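Local coordinates for protein proline dehydrogenase (Bradyrhizobium japonicum USDA 110, PDB 3HAZ) that probably oxidises proline to glutamate in two steps, a FAD-dependent proline dehydrogenation followed by NAD+-dependent oxidation of glutamate semialdehyde, at residues R819-G824 against T831-V836; D780-S785 against E812-A817; L595-G600 against D605-E610. All coordinates share one frame; numbering follows the deposited sequence.

Contact 1: residues R819-G824 against T831-V836; sequences RELKIG and THVGPV
Lys822 and His832 meet through two separate groups. The ring nitrogen His832 ND1 accepts Lys822 N at 2.9 Å, with a nearly straight N-H (169°) lying only 4° out of the ring plane. Chi1 of -69° keeps CG beside the backbone N and turns the ring edge to that amide. The far nitrogen, NE2, is hydrogen-bonded to Glu248 OE2, so both ring nitrogens are satisfied and the ring's rotation is fixed, consistent with a proton on NE2. Lys822 O is gripped by two donors, His832 N at 2.7 Å and Val833 N at 2.9 Å, and Gly824 N reaches Val833 O at 3.0 Å. Thr831 OG1 is hydrogen-bonded to the carbonyl oxygen Asp825 O of the connecting loop, while Glu820 OE1 forms a salt bridge with Arg254. Apolar contacts line one side, with Leu821 CD1 on Val833 CG2 and Ile823 CG1 beside Val833 CB, each at 4.0 Å. Two consecutive amides thus share one carbonyl beside a single parallel bridge, Ile823-Val833. This isolated bridge pins a loop of the aldehyde dehydrogenase part, and Glu248 and Arg254 tie that loop to the proline dehydrogenase barrel.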
ATOM      1  N   ARG A 819      49.746 -11.029 -31.738  1.00 28.03           N
ATOM      2  CA  ARG A 819      50.229 -11.371 -33.068  1.00 31.22           C
ATOM      3  C   ARG A 819      49.077 -11.721 -34.011  1.00 29.60           C
ATOM      4  O   ARG A 819      49.214 -11.599 -35.221  1.00 26.47           O
ATOM      5  CB  ARG A 819      51.231 -12.530 -33.007  1.00 27.58           C
ATOM      6  CG  ARG A 819      52.000 -12.741 -34.309  1.00 37.79           C
ATOM      7  CD  ARG A 819      52.848 -14.015 -34.281  1.00 46.31           C
ATOM      8  NE  ARG A 819      53.741 -14.066 -33.126  1.00 46.57           N
ATOM      9  N   GLU A 820      47.942 -12.143 -33.457  1.00 31.56           N
ATOM     10  CA  GLU A 820      46.802 -12.554 -34.278  1.00 23.68           C
ATOM     11  C   GLU A 820      45.900 -11.401 -34.704  1.00 30.16           C
ATOM     12  O   GLU A 820      44.952 -11.607 -35.460  1.00 29.41           O
ATOM     13  CB  GLU A 820      45.963 -13.613 -33.555  1.00 24.38           C
ATOM     14  CG  GLU A 820      46.673 -14.948 -33.359  1.00 28.76           C
ATOM     15  CD  GLU A 820      47.197 -15.553 -34.657  1.00 33.62           C
ATOM     16  OE1 GLU A 820      46.559 -15.370 -35.717  1.00 33.87           O
ATOM     17  OE2 GLU A 820      48.249 -16.225 -34.615  1.00 32.36           O
ATOM     18  N   LEU A 821      46.183 -10.193 -34.222  1.00 23.47           N
ATOM     19  CA  LEU A 821      45.381  -9.034 -34.594  1.00 22.17           C
ATOM     20  C   LEU A 821      45.700  -8.562 -36.012  1.00 26.88           C
ATOM     21  O   LEU A 821      46.858  -8.324 -36.354  1.00 28.41           O
ATOM     22  CB  LEU A 821      45.592  -7.885 -33.608  1.00 19.76           C
ATOM     23  CG  LEU A 821      45.321  -8.189 -32.134  1.00 24.71           C
ATOM     24  CD1 LEU A 821      45.591  -6.953 -31.291  1.00 27.69           C
ATOM     25  CD2 LEU A 821      43.896  -8.673 -31.930  1.00 25.41           C
ATOM     26  N   LYS A 822      44.669  -8.425 -36.839  1.00 30.72           N
ATOM     27  CA  LYS A 822      44.862  -7.864 -38.169  1.00 32.81           C
ATOM     28  C   LYS A 822      44.929  -6.343 -38.094  1.00 30.82           C
ATOM     29  O   LYS A 822      44.019  -5.699 -37.575  1.00 24.85           O
ATOM     30  CB  LYS A 822      43.752  -8.292 -39.128  1.00 33.93           C
ATOM     31  CG  LYS A 822      44.014  -7.870 -40.571  1.00 41.22           C
ATOM     32  CD  LYS A 822      43.012  -8.499 -41.524  1.00 47.63           C
ATOM     33  CE  LYS A 822      43.605  -8.676 -42.912  1.00 50.31           C
ATOM     34  NZ  LYS A 822      44.149  -7.400 -43.449  1.00 48.62           N
ATOM     35  N   ILE A 823      46.025  -5.789 -38.599  1.00 27.84           N
ATOM     36  CA  ILE A 823      46.252  -4.354 -38.641  1.00 25.93           C
ATOM     37  C   ILE A 823      46.070  -3.931 -40.083  1.00 30.42           C
ATOM     38  O   ILE A 823      46.624  -4.559 -40.980  1.00 32.62           O
ATOM     39  CB  ILE A 823      47.703  -4.012 -38.243  1.00 28.23           C
ATOM     40  CG1 ILE A 823      48.029  -4.576 -36.861  1.00 39.25           C
ATOM     41  CG2 ILE A 823      47.942  -2.506 -38.284  1.00 29.57           C
ATOM     42  CD1 ILE A 823      49.514  -4.612 -36.565  1.00 41.42           C
ATOM     43  N   GLY A 824      45.297  -2.876 -40.319  1.00 29.74           N
ATOM     44  CA  GLY A 824      45.089  -2.422 -41.681  1.00 33.65           C
ATOM     45  C   GLY A 824      43.920  -1.480 -41.858  1.00 30.65           C
ATOM     46  O   GLY A 824      43.482  -0.832 -40.905  1.00 28.96           O
ATOM     47  N   THR A 831      39.682  -6.307 -40.045  1.00 28.01           N
ATOM     48  CA  THR A 831      40.682  -5.510 -39.337  1.00 23.01           C
ATOM     49  C   THR A 831      40.383  -5.402 -37.851  1.00 24.04           C
ATOM     50  O   THR A 831      39.240  -5.178 -37.453  1.00 24.51           O
ATOM     51  CB  THR A 831      40.788  -4.091 -39.931  1.00 30.59           C
ATOM     52  OG1 THR A 831      41.224  -4.184 -41.292  1.00 34.21           O
ATOM     53  CG2 THR A 831      41.787  -3.252 -39.145  1.00 28.05           C
ATOM     54  N   HIS A 832      41.417  -5.575 -37.038  1.00 25.92           N
ATOM     55  CA  HIS A 832      41.295  -5.478 -35.592  1.00 25.51           C
ATOM     56  C   HIS A 832      41.872  -4.156 -35.119  1.00 28.39           C
ATOM     57  O   HIS A 832      41.376  -3.551 -34.167  1.00 25.14           O
ATOM     58  CB  HIS A 832      42.048  -6.627 -34.907  1.00 23.25           C
ATOM     59  CG  HIS A 832      41.421  -7.973 -35.107  1.00 25.30           C
ATOM     60  ND1 HIS A 832      42.073  -9.013 -35.737  1.00 24.54           N
ATOM     61  CD2 HIS A 832      40.202  -8.449 -34.757  1.00 22.84           C
ATOM     62  CE1 HIS A 832      41.280 -10.069 -35.770  1.00 28.64           C
ATOM     63  NE2 HIS A 832      40.138  -9.754 -35.182  1.00 29.23           N
ATOM     64  N   VAL A 833      42.935  -3.721 -35.785  1.00 28.12           N
ATOM     65  CA  VAL A 833      43.634  -2.510 -35.394  1.00 32.21           C
ATOM     66  C   VAL A 833      43.807  -1.588 -36.586  1.00 29.51           C
ATOM     67  O   VAL A 833      44.517  -1.917 -37.536  1.00 27.98           O
ATOM     68  CB  VAL A 833      45.019  -2.827 -34.818  1.00 32.25           C
ATOM     69  CG1 VAL A 833      45.735  -1.534 -34.437  1.00 31.91           C
ATOM     70  CG2 VAL A 833      44.900  -3.764 -33.619  1.00 29.41           C
ATOM     71  N   GLY A 834      43.147  -0.437 -36.537  1.00 29.59           N
ATOM     72  CA  GLY A 834      43.246   0.540 -37.603  1.00 23.41           C
ATOM     73  C   GLY A 834      44.429   1.465 -37.396  1.00 34.07           C
ATOM     74  O   GLY A 834      45.242   1.249 -36.492  1.00 31.58           O
ATOM     75  N   PRO A 835      44.534   2.512 -38.231  1.00 31.59           N
ATOM     76  CA  PRO A 835      45.687   3.412 -38.148  1.00 29.36           C
ATOM     77  C   PRO A 835      45.562   4.352 -36.965  1.00 30.84           C
ATOM     78  O   PRO A 835      44.460   4.569 -36.471  1.00 31.24           O
ATOM     79  CB  PRO A 835      45.606   4.207 -39.452  1.00 40.27           C
ATOM     80  CG  PRO A 835      44.170   4.170 -39.843  1.00 40.35           C
ATOM     81  CD  PRO A 835      43.569   2.914 -39.268  1.00 32.95           C
ATOM     82  N   VAL A 836      46.681   4.900 -36.510  1.00 31.70           N
ATOM     83  CA  VAL A 836      46.621   5.981 -35.540  1.00 34.63           C
ATOM     84  C   VAL A 836      46.200   7.266 -36.265  1.00 35.35           C
ATOM     85  O   VAL A 836      46.222   7.328 -37.495  1.00 34.98           O
ATOM     86  CB  VAL A 836      47.945   6.149 -34.782  1.00 34.81           C
ATOM     87  CG1 VAL A 836      48.238   4.891 -33.980  1.00 34.20           C
ATOM     88  CG2 VAL A 836      49.079   6.442 -35.746  1.00 38.35           C
TER

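Contact 2: residues D780-S785 against E812-A817; sequences DDVVTS and EMVAGA
Val783 and Val782 carry the contact from helix 780-785, against Val814 and Ala817 of helix 812-817. The short axes come within 9.3 Å and cross at -51°, and the nearest CA pair, Val783 and Val814, is 6.3 Å apart. The tight part is one methyl, Val783 CG2, which lies 3.6 Å from Ala817 CB. The same Val783 CG2 is 3.8 Å from Val814 O. Chi1 of 163° sets Val783 CG1 anti to the backbone N and thereby CG2 anti to the carbonyl carbon, where CG2 meets the neighbouring helix. The second valine, Val782, meets Val814 almost at a right angle: Val782 CG1 sits against both branches of Val814, 3.8 Å from Val814 CG1 and 3.8 Å from Val814 CG2. No hydrogen bond joins the segments, and all four touching residues are buried. The solvent side is looser and more polar. Exposed Glu812 takes no part and forms a salt bridge with Arg809, and partly exposed Asp780 makes one with Arg202. Val782 and Val814 both also rest on Leu892 of strand 891-897. Helix 775-787 links the parallel, adjacent strands 765-769 and 797-803, so this is helix-on-helix packing over the sheet of the aldehyde dehydrogenase fold, with the first helix forming a beta-alpha-beta crossover.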
ATOM      1  N   ASP A 780      42.831 -12.099 -23.025  1.00 19.53           N
ATOM      2  CA  ASP A 780      41.750 -11.458 -23.767  1.00 22.85           C
ATOM      3  C   ASP A 780      41.582 -10.002 -23.339  1.00 21.95           C
ATOM      4  O   ASP A 780      41.549  -9.092 -24.166  1.00 17.88           O
ATOM      5  CB  ASP A 780      40.422 -12.182 -23.520  1.00 26.93           C
ATOM      6  CG  ASP A 780      40.313 -13.494 -24.272  1.00 30.65           C
ATOM      7  OD1 ASP A 780      41.223 -13.823 -25.064  1.00 34.21           O
ATOM      8  OD2 ASP A 780      39.305 -14.201 -24.064  1.00 28.14           O
ATOM      9  N   ASP A 781      41.457  -9.795 -22.034  1.00 16.52           N
ATOM     10  CA  ASP A 781      41.133  -8.481 -21.506  1.00 19.51           C
ATOM     11  C   ASP A 781      42.305  -7.510 -21.614  1.00 19.02           C
ATOM     12  O   ASP A 781      42.099  -6.302 -21.713  1.00 19.92           O
ATOM     13  CB  ASP A 781      40.657  -8.587 -20.055  1.00 16.66           C
ATOM     14  CG  ASP A 781      39.324  -9.293 -19.934  1.00 20.61           C
ATOM     15  OD1 ASP A 781      38.614  -9.399 -20.959  1.00 18.01           O
ATOM     16  OD2 ASP A 781      38.991  -9.745 -18.819  1.00 20.91           O
ATOM     17  N   VAL A 782      43.527  -8.036 -21.577  1.00 18.17           N
ATOM     18  CA  VAL A 782      44.710  -7.203 -21.731  1.00 16.97           C
ATOM     19  C   VAL A 782      44.847  -6.791 -23.189  1.00 24.49           C
ATOM     20  O   VAL A 782      45.120  -5.626 -23.490  1.00 21.01           O
ATOM     21  CB  VAL A 782      46.002  -7.908 -21.269  1.00 18.95           C
ATOM     22  CG1 VAL A 782      47.225  -7.217 -21.872  1.00 15.88           C
ATOM     23  CG2 VAL A 782      46.091  -7.919 -19.741  1.00 19.92           C
ATOM     24  N   VAL A 783      44.639  -7.745 -24.092  1.00 19.08           N
ATOM     25  CA  VAL A 783      44.738  -7.454 -25.520  1.00 20.37           C
ATOM     26  C   VAL A 783      43.706  -6.396 -25.928  1.00 23.42           C
ATOM     27  O   VAL A 783      44.024  -5.449 -26.639  1.00 26.22           O
ATOM     28  CB  VAL A 783      44.598  -8.737 -26.376  1.00 19.53           C
ATOM     29  CG1 VAL A 783      44.285  -8.391 -27.822  1.00 18.85           C
ATOM     30  CG2 VAL A 783      45.881  -9.563 -26.293  1.00 18.55           C
ATOM     31  N   THR A 784      42.479  -6.559 -25.449  1.00 27.18           N
ATOM     32  CA  THR A 784      41.406  -5.605 -25.717  1.00 26.23           C
ATOM     33  C   THR A 784      41.707  -4.227 -25.132  1.00 21.52           C
ATOM     34  O   THR A 784      41.679  -3.215 -25.837  1.00 22.91           O
ATOM     35  CB  THR A 784      40.068  -6.099 -25.134  1.00 21.92           C
ATOM     36  OG1 THR A 784      39.620  -7.237 -25.877  1.00 30.99           O
ATOM     37  CG2 THR A 784      39.020  -5.007 -25.221  1.00 23.60           C
ATOM     38  N   SER A 785      42.001  -4.197 -23.837  1.00 18.40           N
ATOM     39  CA  SER A 785      42.243  -2.947 -23.126  1.00 19.26           C
ATOM     40  C   SER A 785      43.426  -2.138 -23.667  1.00 21.79           C
ATOM     41  O   SER A 785      43.402  -0.908 -23.645  1.00 17.27           O
ATOM     42  CB  SER A 785      42.438  -3.217 -21.628  1.00  9.78           C
ATOM     43  OG  SER A 785      41.306  -3.871 -21.080  1.00 19.50           O
ATOM     44  N   GLU A 812      53.450 -14.479 -22.471  1.00 24.20           N
ATOM     45  CA  GLU A 812      53.493 -15.255 -23.703  1.00 26.99           C
ATOM     46  C   GLU A 812      52.114 -15.338 -24.384  1.00 27.08           C
ATOM     47  O   GLU A 812      52.009 -15.324 -25.615  1.00 23.16           O
ATOM     48  CB  GLU A 812      54.038 -16.659 -23.399  1.00 26.92           C
ATOM     49  CG  GLU A 812      53.613 -17.741 -24.372  1.00 35.84           C
ATOM     50  CD  GLU A 812      53.943 -19.147 -23.869  1.00 46.38           C
ATOM     51  OE1 GLU A 812      53.254 -19.651 -22.946  1.00 34.95           O
ATOM     52  OE2 GLU A 812      54.898 -19.747 -24.405  1.00 48.59           O
ATOM     53  N   MET A 813      51.053 -15.428 -23.590  1.00 21.80           N
ATOM     54  CA  MET A 813      49.711 -15.544 -24.165  1.00 23.81           C
ATOM     55  C   MET A 813      49.225 -14.197 -24.734  1.00 20.35           C
ATOM     56  O   MET A 813      48.620 -14.138 -25.808  1.00 20.51           O
ATOM     57  CB  MET A 813      48.717 -16.114 -23.147  1.00 24.62           C
ATOM     58  CG  MET A 813      47.544 -16.834 -23.793  1.00 28.88           C
ATOM     59  SD  MET A 813      46.260 -17.353 -22.641  1.00 29.13           S
ATOM     60  CE  MET A 813      47.117 -18.569 -21.652  1.00 21.23           C
ATOM     61  N   VAL A 814      49.509 -13.114 -24.023  1.00 17.84           N
ATOM     62  CA  VAL A 814      49.194 -11.777 -24.535  1.00 18.32           C
ATOM     63  C   VAL A 814      49.941 -11.510 -25.852  1.00 24.77           C
ATOM     64  O   VAL A 814      49.355 -11.030 -26.825  1.00 21.67           O
ATOM     65  CB  VAL A 814      49.504 -10.686 -23.494  1.00 18.71           C
ATOM     66  CG1 VAL A 814      49.432  -9.289 -24.124  1.00 20.09           C
ATOM     67  CG2 VAL A 814      48.537 -10.805 -22.299  1.00 15.71           C
ATOM     68  N   ALA A 815      51.225 -11.859 -25.891  1.00 16.78           N
ATOM     69  CA  ALA A 815      52.026 -11.647 -27.093  1.00 20.31           C
ATOM     70  C   ALA A 815      51.511 -12.464 -28.278  1.00 25.21           C
ATOM     71  O   ALA A 815      51.403 -11.954 -29.396  1.00 26.94           O
ATOM     72  CB  ALA A 815      53.517 -11.958 -26.821  1.00 21.07           C
ATOM     73  N   GLY A 816      51.197 -13.731 -28.027  1.00 22.89           N
ATOM     74  CA  GLY A 816      50.674 -14.610 -29.057  1.00 23.90           C
ATOM     75  C   GLY A 816      49.321 -14.143 -29.549  1.00 22.28           C
ATOM     76  O   GLY A 816      49.012 -14.220 -30.736  1.00 25.42           O
ATOM     77  N   ALA A 817      48.503 -13.663 -28.626  1.00 17.56           N
ATOM     78  CA  ALA A 817      47.204 -13.110 -28.986  1.00 18.93           C
ATOM     79  C   ALA A 817      47.357 -11.828 -29.807  1.00 26.95           C
ATOM     80  O   ALA A 817      46.640 -11.617 -30.790  1.00 27.92           O
ATOM     81  CB  ALA A 817      46.367 -12.857 -27.732  1.00 17.18           C
TER

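Contact 3: residues L595-G600 against D605-E610; sequences LLQREG and DDALSE
Leu596 and Ala607 mark the closest backbone approach, their CA atoms 5.6 Å apart, where the end of helix 589-598 meets the early turns of helix 604-629 after a short connection. No hydrogen bond crosses between the segments, so the side chains provide the contact, and Leu596 gives most of it. Its CB faces Ala607 CB at 3.8 Å. Leu596 CG lies anti to the carbonyl carbon (chi1 -73°), which carries the two methyls to different targets. Leu596 CD1 lies against the backbone oxygen Ala607 O at 3.3 Å and also near Ala607 CA, while Leu596 CD2 reaches the carboxylate of Glu610, 3.3 Å from Glu610 OE1 and 3.6 Å from Glu610 CD. Glu610 is extended, with CG anti to the backbone N (chi1 176°), and passes Leu596 at a slant. Gln597 adds a lighter touch, its CG 4.1 Å from Ala607 CB, and its NE2 bonds to Lys602 O in the connection.

The buried carboxylate of Glu610 is satisfied beyond the two segments: OE1 forms a salt bridge with Lys602, and OE2 accepts Leu663 N and Ala664 N at the start of helix 664-675. Those bonds at both oxygens hold the group in place, and nearby Lys602 probably stabilises its negative charge. The side chain lies about 9 Å from the bound NAD and from the side chains of Ser657 and Trp659, which bind it. The arrangement is a pair of consecutive helices joined by a short turn, packed beside the dinucleotide site of the aldehyde dehydrogenase fold.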
ATOM      1  N   LEU A 595      31.410   7.943 -41.344  1.00 30.59           N
ATOM      2  CA  LEU A 595      32.254   9.077 -40.982  1.00 38.19           C
ATOM      3  C   LEU A 595      33.309   8.687 -39.952  1.00 33.57           C
ATOM      4  O   LEU A 595      34.474   9.067 -40.071  1.00 36.94           O
ATOM      5  CB  LEU A 595      31.406  10.237 -40.454  1.00 43.01           C
ATOM      6  CG  LEU A 595      31.097  11.382 -41.425  1.00 53.15           C
ATOM      7  CD1 LEU A 595      30.707  10.863 -42.800  1.00 61.72           C
ATOM      8  CD2 LEU A 595      30.012  12.289 -40.859  1.00 46.33           C
ATOM      9  N   LEU A 596      32.895   7.927 -38.944  1.00 29.00           N
ATOM     10  CA  LEU A 596      33.798   7.482 -37.891  1.00 30.46           C
ATOM     11  C   LEU A 596      34.935   6.634 -38.454  1.00 37.94           C
ATOM     12  O   LEU A 596      36.067   6.677 -37.968  1.00 33.16           O
ATOM     13  CB  LEU A 596      33.029   6.688 -36.834  1.00 20.58           C
ATOM     14  CG  LEU A 596      32.126   7.508 -35.913  1.00 29.86           C
ATOM     15  CD1 LEU A 596      31.195   6.601 -35.120  1.00 23.37           C
ATOM     16  CD2 LEU A 596      32.961   8.388 -34.982  1.00 29.85           C
ATOM     17  N   GLN A 597      34.630   5.852 -39.479  1.00 35.35           N
ATOM     18  CA  GLN A 597      35.646   5.021 -40.095  1.00 34.93           C
ATOM     19  C   GLN A 597      36.577   5.851 -40.987  1.00 36.43           C
ATOM     20  O   GLN A 597      37.797   5.689 -40.936  1.00 31.53           O
ATOM     21  CB  GLN A 597      34.999   3.878 -40.876  1.00 33.00           C
ATOM     22  CG  GLN A 597      34.319   2.844 -39.988  1.00 29.93           C
ATOM     23  CD  GLN A 597      34.142   1.520 -40.694  1.00 35.72           C
ATOM     24  OE1 GLN A 597      33.361   1.416 -41.643  1.00 33.88           O
ATOM     25  NE2 GLN A 597      34.873   0.493 -40.240  1.00 27.03           N
ATOM     26  N   ARG A 598      36.003   6.751 -41.778  1.00 35.55           N
ATOM     27  CA  ARG A 598      36.780   7.562 -42.720  1.00 34.36           C
ATOM     28  C   ARG A 598      37.596   8.642 -42.021  1.00 35.95           C
ATOM     29  O   ARG A 598      38.812   8.713 -42.187  1.00 39.63           O
ATOM     30  CB  ARG A 598      35.861   8.204 -43.763  1.00 43.89           C
ATOM     31  CG  ARG A 598      35.701   7.409 -45.049  1.00 56.02           C
ATOM     32  CD  ARG A 598      36.864   7.660 -46.002  1.00 61.04           C
ATOM     33  N   GLU A 599      36.927   9.490 -41.247  1.00 38.54           N
ATOM     34  CA  GLU A 599      37.602  10.592 -40.566  1.00 33.61           C
ATOM     35  C   GLU A 599      38.279  10.129 -39.278  1.00 31.31           C
ATOM     36  O   GLU A 599      39.347  10.619 -38.923  1.00 30.25           O
ATOM     37  CB  GLU A 599      36.622  11.735 -40.264  1.00 31.43           C
ATOM     38  CG  GLU A 599      37.301  13.034 -39.820  1.00 36.05           C
ATOM     39  CD  GLU A 599      36.310  14.153 -39.499  1.00 45.32           C
ATOM     40  OE1 GLU A 599      35.231  13.861 -38.937  1.00 37.90           O
ATOM     41  OE2 GLU A 599      36.621  15.329 -39.799  1.00 39.93           O
ATOM     42  N   GLY A 600      37.659   9.176 -38.587  1.00 29.37           N
ATOM     43  CA  GLY A 600      38.176   8.708 -37.314  1.00 31.91           C
ATOM     44  C   GLY A 600      39.124   7.523 -37.413  1.00 33.22           C
ATOM     45  O   GLY A 600      39.886   7.257 -36.486  1.00 35.49           O
ATOM     46  N   ASP A 605      33.331  -2.202 -35.291  1.00 25.73           N
ATOM     47  CA  ASP A 605      32.741  -2.359 -33.968  1.00 27.42           C
ATOM     48  C   ASP A 605      32.963  -1.140 -33.078  1.00 23.47           C
ATOM     49  O   ASP A 605      32.113  -0.811 -32.250  1.00 27.21           O
ATOM     50  CB  ASP A 605      33.256  -3.619 -33.270  1.00 33.35           C
ATOM     51  CG  ASP A 605      32.442  -3.964 -32.044  1.00 43.53           C
ATOM     52  OD1 ASP A 605      31.195  -3.986 -32.150  1.00 47.53           O
ATOM     53  OD2 ASP A 605      33.042  -4.203 -30.973  1.00 50.86           O
ATOM     54  N   ASP A 606      34.101  -0.471 -33.251  1.00 27.63           N
ATOM     55  CA  ASP A 606      34.389   0.746 -32.492  1.00 26.60           C
ATOM     56  C   ASP A 606      33.501   1.893 -32.942  1.00 23.09           C
ATOM     57  O   ASP A 606      33.059   2.701 -32.128  1.00 26.15           O
ATOM     58  CB  ASP A 606      35.855   1.148 -32.635  1.00 34.21           C
ATOM     59  CG  ASP A 606      36.774   0.283 -31.805  1.00 41.39           C
ATOM     60  OD1 ASP A 606      36.314  -0.268 -30.781  1.00 40.12           O
ATOM     61  OD2 ASP A 606      37.957   0.156 -32.175  1.00 43.21           O
ATOM     62  N   ALA A 607      33.243   1.959 -34.242  1.00 19.64           N
ATOM     63  CA  ALA A 607      32.383   2.999 -34.793  1.00 24.72           C
ATOM     64  C   ALA A 607      30.943   2.798 -34.324  1.00 28.12           C
ATOM     65  O   ALA A 607      30.325   3.712 -33.793  1.00 27.22           O
ATOM     66  CB  ALA A 607      32.464   3.008 -36.316  1.00 25.57           C
ATOM     67  N   LEU A 608      30.422   1.588 -34.503  1.00 28.20           N
ATOM     68  CA  LEU A 608      29.073   1.274 -34.048  1.00 23.11           C
ATOM     69  C   LEU A 608      28.917   1.560 -32.551  1.00 25.56           C
ATOM     70  O   LEU A 608      27.922   2.142 -32.110  1.00 23.14           O
ATOM     71  CB  LEU A 608      28.747  -0.187 -34.337  1.00 23.16           C
ATOM     72  CG  LEU A 608      27.471  -0.716 -33.689  1.00 27.00           C
ATOM     73  CD1 LEU A 608      26.268   0.064 -34.196  1.00 31.35           C
ATOM     74  CD2 LEU A 608      27.315  -2.202 -33.970  1.00 19.91           C
ATOM     75  N   SER A 609      29.908   1.141 -31.773  1.00 20.59           N
ATOM     76  CA  SER A 609      29.897   1.388 -30.339  1.00 23.14           C
ATOM     77  C   SER A 609      29.868   2.886 -30.011  1.00 25.21           C
ATOM     78  O   SER A 609      29.173   3.303 -29.086  1.00 25.02           O
ATOM     79  CB  SER A 609      31.099   0.724 -29.669  1.00 23.45           C
ATOM     80  OG  SER A 609      31.265   1.211 -28.353  1.00 33.44           O
ATOM     81  N   GLU A 610      30.619   3.692 -30.759  1.00 22.17           N
ATOM     82  CA  GLU A 610      30.614   5.132 -30.519  1.00 28.50           C
ATOM     83  C   GLU A 610      29.264   5.741 -30.908  1.00 29.26           C
ATOM     84  O   GLU A 610      28.734   6.596 -30.196  1.00 28.46           O
ATOM     85  CB  GLU A 610      31.761   5.848 -31.243  1.00 28.14           C
ATOM     86  CG  GLU A 610      31.691   7.366 -31.078  1.00 25.87           C
ATOM     87  CD  GLU A 610      32.988   8.098 -31.393  1.00 33.90           C
ATOM     88  OE1 GLU A 610      33.908   7.504 -31.996  1.00 39.69           O
ATOM     89  OE2 GLU A 610      33.079   9.291 -31.036  1.00 32.05           O
TER

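From the N terminus, contact 3 comes first, closing the short connection between helices 589-598 and 604-629 near the NAD site. Contact 2 opens much later at 780 and brings together two helices separated by strand 797-803. Contact 1 follows at once, pinning the loop that runs from helix 804-819 to helix 839-855. The three are in series along the chain, so none nests in or crosses another. Contacts 1 and 2 touch, with Leu821 CD1 lying 4.0 Å from Val783 CG1, which seats the loop on helix 775-787. Contact 3 stands apart, its nearest atoms about 5 Å from contact 1 and about 8 Å from contact 2.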